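Local atomic coordinates of D-aminoacyl-tRNA deacylase (Archaeoglobus fulgidus, PDB entry 1YQE), a protein that probably hydrolyses D-aminoacyl-tRNAs to free tRNA and D-amino acids, a zinc-dependent reaction that counters the toxicity of D-aminoacyl-tRNA. Residues Glu12-Gly17 / Ala77-Ser82. Numbering follows the deposited sequence.
With POP (pyrophosphate 2-), chain B.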
ATOM      1  N   GLU A  12      14.451   8.049  -8.904  1.00 27.73           N
ATOM      2  CA  GLU A  12      15.328   8.065 -10.066  1.00 30.48           C
ATOM      3  C   GLU A  12      16.334   6.916 -10.066  1.00 30.49           C
ATOM      4  O   GLU A  12      16.711   6.421 -11.127  1.00 31.54           O
ATOM      5  CB  GLU A  12      16.057   9.412 -10.153  1.00 32.05           C
ATOM      6  CG  GLU A  12      15.153  10.544 -10.639  1.00 37.00           C
ATOM      7  CD  GLU A  12      15.822  11.907 -10.613  1.00 40.00           C
ATOM      8  OE1 GLU A  12      16.964  12.027 -11.112  1.00 42.92           O
ATOM      9  OE2 GLU A  12      15.196  12.862 -10.101  1.00 40.48           O
ATOM     10  N   SER A  13      16.746   6.479  -8.881  1.00 29.99           N
ATOM     11  CA  SER A  13      17.712   5.390  -8.769  1.00 30.46           C
ATOM     12  C   SER A  13      17.104   4.009  -8.537  1.00 30.17           C
ATOM     13  O   SER A  13      17.829   3.065  -8.233  1.00 30.53           O
ATOM     14  CB  SER A  13      18.714   5.685  -7.648  1.00 30.26           C
ATOM     15  OG  SER A  13      18.058   5.854  -6.405  1.00 32.55           O
ATOM     16  N   ASP A  14      15.787   3.882  -8.684  1.00 29.28           N
ATOM     17  CA  ASP A  14      15.126   2.592  -8.485  1.00 28.24           C
ATOM     18  C   ASP A  14      14.777   1.953  -9.827  1.00 27.48           C
ATOM     19  O   ASP A  14      13.880   2.418 -10.530  1.00 26.89           O
ATOM     20  CB  ASP A  14      13.845   2.768  -7.658  1.00 27.95           C
ATOM     21  CG  ASP A  14      13.225   1.437  -7.238  1.00 27.50           C
ATOM     22  OD1 ASP A  14      12.970   0.574  -8.110  1.00 25.27           O
ATOM     23  OD2 ASP A  14      12.984   1.256  -6.024  1.00 29.79           O
ATOM     24  N   THR A  15      15.484   0.882 -10.171  1.00 26.43           N
ATOM     25  CA  THR A  15      15.250   0.180 -11.430  1.00 26.18           C
ATOM     26  C   THR A  15      13.784  -0.217 -11.629  1.00 25.03           C
ATOM     27  O   THR A  15      13.211   0.007 -12.697  1.00 25.44           O
ATOM     28  CB  THR A  15      16.114  -1.093 -11.520  1.00 27.27           C
ATOM     29  OG1 THR A  15      17.499  -0.735 -11.448  1.00 27.72           O
ATOM     30  CG2 THR A  15      15.852  -1.818 -12.829  1.00 27.82           C
ATOM     31  N   ALA A  16      13.184  -0.814 -10.605  1.00 22.82           N
ATOM     32  CA  ALA A  16      11.788  -1.234 -10.689  1.00 22.23           C
ATOM     33  C   ALA A  16      10.897  -0.018 -10.913  1.00 21.28           C
ATOM     34  O   ALA A  16      10.041  -0.015 -11.799  1.00 19.94           O
ATOM     35  CB  ALA A  16      11.379  -1.957  -9.410  1.00 21.31           C
ATOM     36  N   GLY A  17      11.102   1.012 -10.099  1.00 21.88           N
ATOM     37  CA  GLY A  17      10.311   2.222 -10.232  1.00 22.26           C
ATOM     38  C   GLY A  17      10.428   2.834 -11.617  1.00 22.18           C
ATOM     39  O   GLY A  17       9.437   3.297 -12.185  1.00 20.46           O
ATOM     40  N   ALA A  77       5.687   3.727  -6.610  1.00 18.47           N
ATOM     41  CA  ALA A  77       6.116   2.603  -7.432  1.00 18.84           C
ATOM     42  C   ALA A  77       7.562   2.342  -7.041  1.00 18.62           C
ATOM     43  O   ALA A  77       8.416   3.209  -7.200  1.00 17.62           O
ATOM     44  CB  ALA A  77       6.021   2.964  -8.909  1.00 18.19           C
ATOM     45  N   SER A  78       7.836   1.151  -6.525  1.00 19.51           N
ATOM     46  CA  SER A  78       9.182   0.840  -6.083  1.00 21.36           C
ATOM     47  C   SER A  78       9.507  -0.642  -6.128  1.00 21.80           C
ATOM     48  O   SER A  78       8.643  -1.484  -6.351  1.00 19.44           O
ATOM     49  CB  SER A  78       9.368   1.351  -4.648  1.00 23.95           C
ATOM     50  OG  SER A  78      10.464   0.713  -4.010  1.00 26.72           O
ATOM     51  N   ARG A  79      10.776  -0.951  -5.921  1.00 22.32           N
ATOM     52  CA  ARG A  79      11.210  -2.331  -5.897  1.00 22.38           C
ATOM     53  C   ARG A  79      11.001  -2.830  -4.472  1.00 20.49           C
ATOM     54  O   ARG A  79      10.801  -2.035  -3.547  1.00 18.97           O
ATOM     55  CB  ARG A  79      12.695  -2.420  -6.251  1.00 24.70           C
ATOM     56  CG  ARG A  79      13.590  -1.619  -5.318  1.00 30.18           C
ATOM     57  CD  ARG A  79      15.052  -1.751  -5.709  1.00 31.81           C
ATOM     58  NE  ARG A  79      15.894  -0.791  -5.005  1.00 35.49           N
ATOM     59  CZ  ARG A  79      16.124  -0.806  -3.698  1.00 37.62           C
ATOM     60  NH1 ARG A  79      15.576  -1.741  -2.935  1.00 39.67           N
ATOM     61  NH2 ARG A  79      16.899   0.121  -3.150  1.00 38.67           N
ATOM     62  N   HIS A  80      11.022  -4.147  -4.304  1.00 19.08           N
ATOM     63  CA  HIS A  80      10.898  -4.751  -2.985  1.00 22.12           C
ATOM     64  C   HIS A  80      12.111  -5.658  -2.822  1.00 22.70           C
ATOM     65  O   HIS A  80      12.343  -6.541  -3.644  1.00 22.45           O
ATOM     66  CB  HIS A  80       9.616  -5.580  -2.858  1.00 20.36           C
ATOM     67  CG  HIS A  80       9.582  -6.437  -1.629  1.00 22.91           C
ATOM     68  ND1 HIS A  80       9.648  -5.914  -0.355  1.00 23.53           N
ATOM     69  CD2 HIS A  80       9.552  -7.784  -1.482  1.00 22.81           C
ATOM     70  CE1 HIS A  80       9.665  -6.901   0.523  1.00 24.42           C
ATOM     71  NE2 HIS A  80       9.609  -8.046  -0.134  1.00 25.14           N
ATOM     72  N   SER A  81      12.890  -5.430  -1.770  1.00 24.30           N
ATOM     73  CA  SER A  81      14.076  -6.239  -1.529  1.00 25.80           C
ATOM     74  C   SER A  81      13.832  -7.219  -0.385  1.00 26.73           C
ATOM     75  O   SER A  81      13.391  -6.829   0.691  1.00 27.52           O
ATOM     76  CB  SER A  81      15.269  -5.334  -1.199  1.00 28.66           C
ATOM     77  OG  SER A  81      16.456  -6.092  -1.045  1.00 31.01           O
ATOM     78  N   SER A  82      14.112  -8.495  -0.625  1.00 28.22           N
ATOM     79  CA  SER A  82      13.918  -9.512   0.398  1.00 30.26           C
ATOM     80  C   SER A  82      14.950 -10.619   0.269  1.00 30.93           C
ATOM     81  O   SER A  82      15.366 -10.968  -0.838  1.00 29.27           O
ATOM     82  CB  SER A  82      12.513 -10.109   0.301  1.00 31.39           C
ATOM     83  OG  SER A  82      12.306 -11.080   1.313  1.00 32.70           O
TER
HETATM   84  P1  POP B3000      14.201  -0.865   0.058  1.00 83.03           P
HETATM   85  O1  POP B3000      15.300  -1.906  -0.075  1.00 81.98           O
HETATM   86  O2  POP B3000      14.383   0.177  -1.052  1.00 82.26           O
HETATM   87  O3  POP B3000      14.280  -0.142   1.395  1.00 82.66           O
HETATM   88  O   POP B3000      12.695  -1.526  -0.181  1.00 82.09           O
HETATM   89  P2  POP B3000      11.901  -2.480   0.924  1.00 82.67           P
HETATM   90  O4  POP B3000      12.724  -2.784   2.147  1.00 81.93           O
HETATM   91  O5  POP B3000      11.493  -3.757   0.266  1.00 81.57           O
HETATM   92  O6  POP B3000      10.574  -1.630   1.248  1.00 82.05           O
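Beside the pyrophosphate pocket, the N-cap of helix 15-24 is tied to strand 73-81 by the carboxylate of Asp14, which divides its oxygens between helix and strand. Asp14 OD1 accepts the capping bond from Gly17 N (2.8 Å), met from above the carboxylate plane, while OD2 of the same carboxylate takes Arg79 N on its syn side at 3.1 Å, nearly straight at 165°. An aspartate suits this place because its short side chain, with CG anti to the backbone N (chi1 -171°), spans both amides. Its charge also faces Arg79: Asp14 OD2 lies 3.7 Å from Arg79 NE, a long salt bridge of charges only, well out of the guanidinium plane. Extended from CG to NE, Arg79 carries NH1 to O1 of the pyrophosphate (2.9 Å), while Ser81 N and, weakly, His80 ND1 hold O5. Replacing Asp14 by an alanine would probably leave both Gly17 N and Arg79 N without their acceptor and the arginine without its nearby countercharge. Small Ala16 lets the helix come close, its CB packing 3.5 Å from Arg79 CB. Strand 73-81 runs between strands 6-11 and 152-159, and Trp164 of helix 161-164 touches Ala16 and makes a cation-pi contact with Arg79.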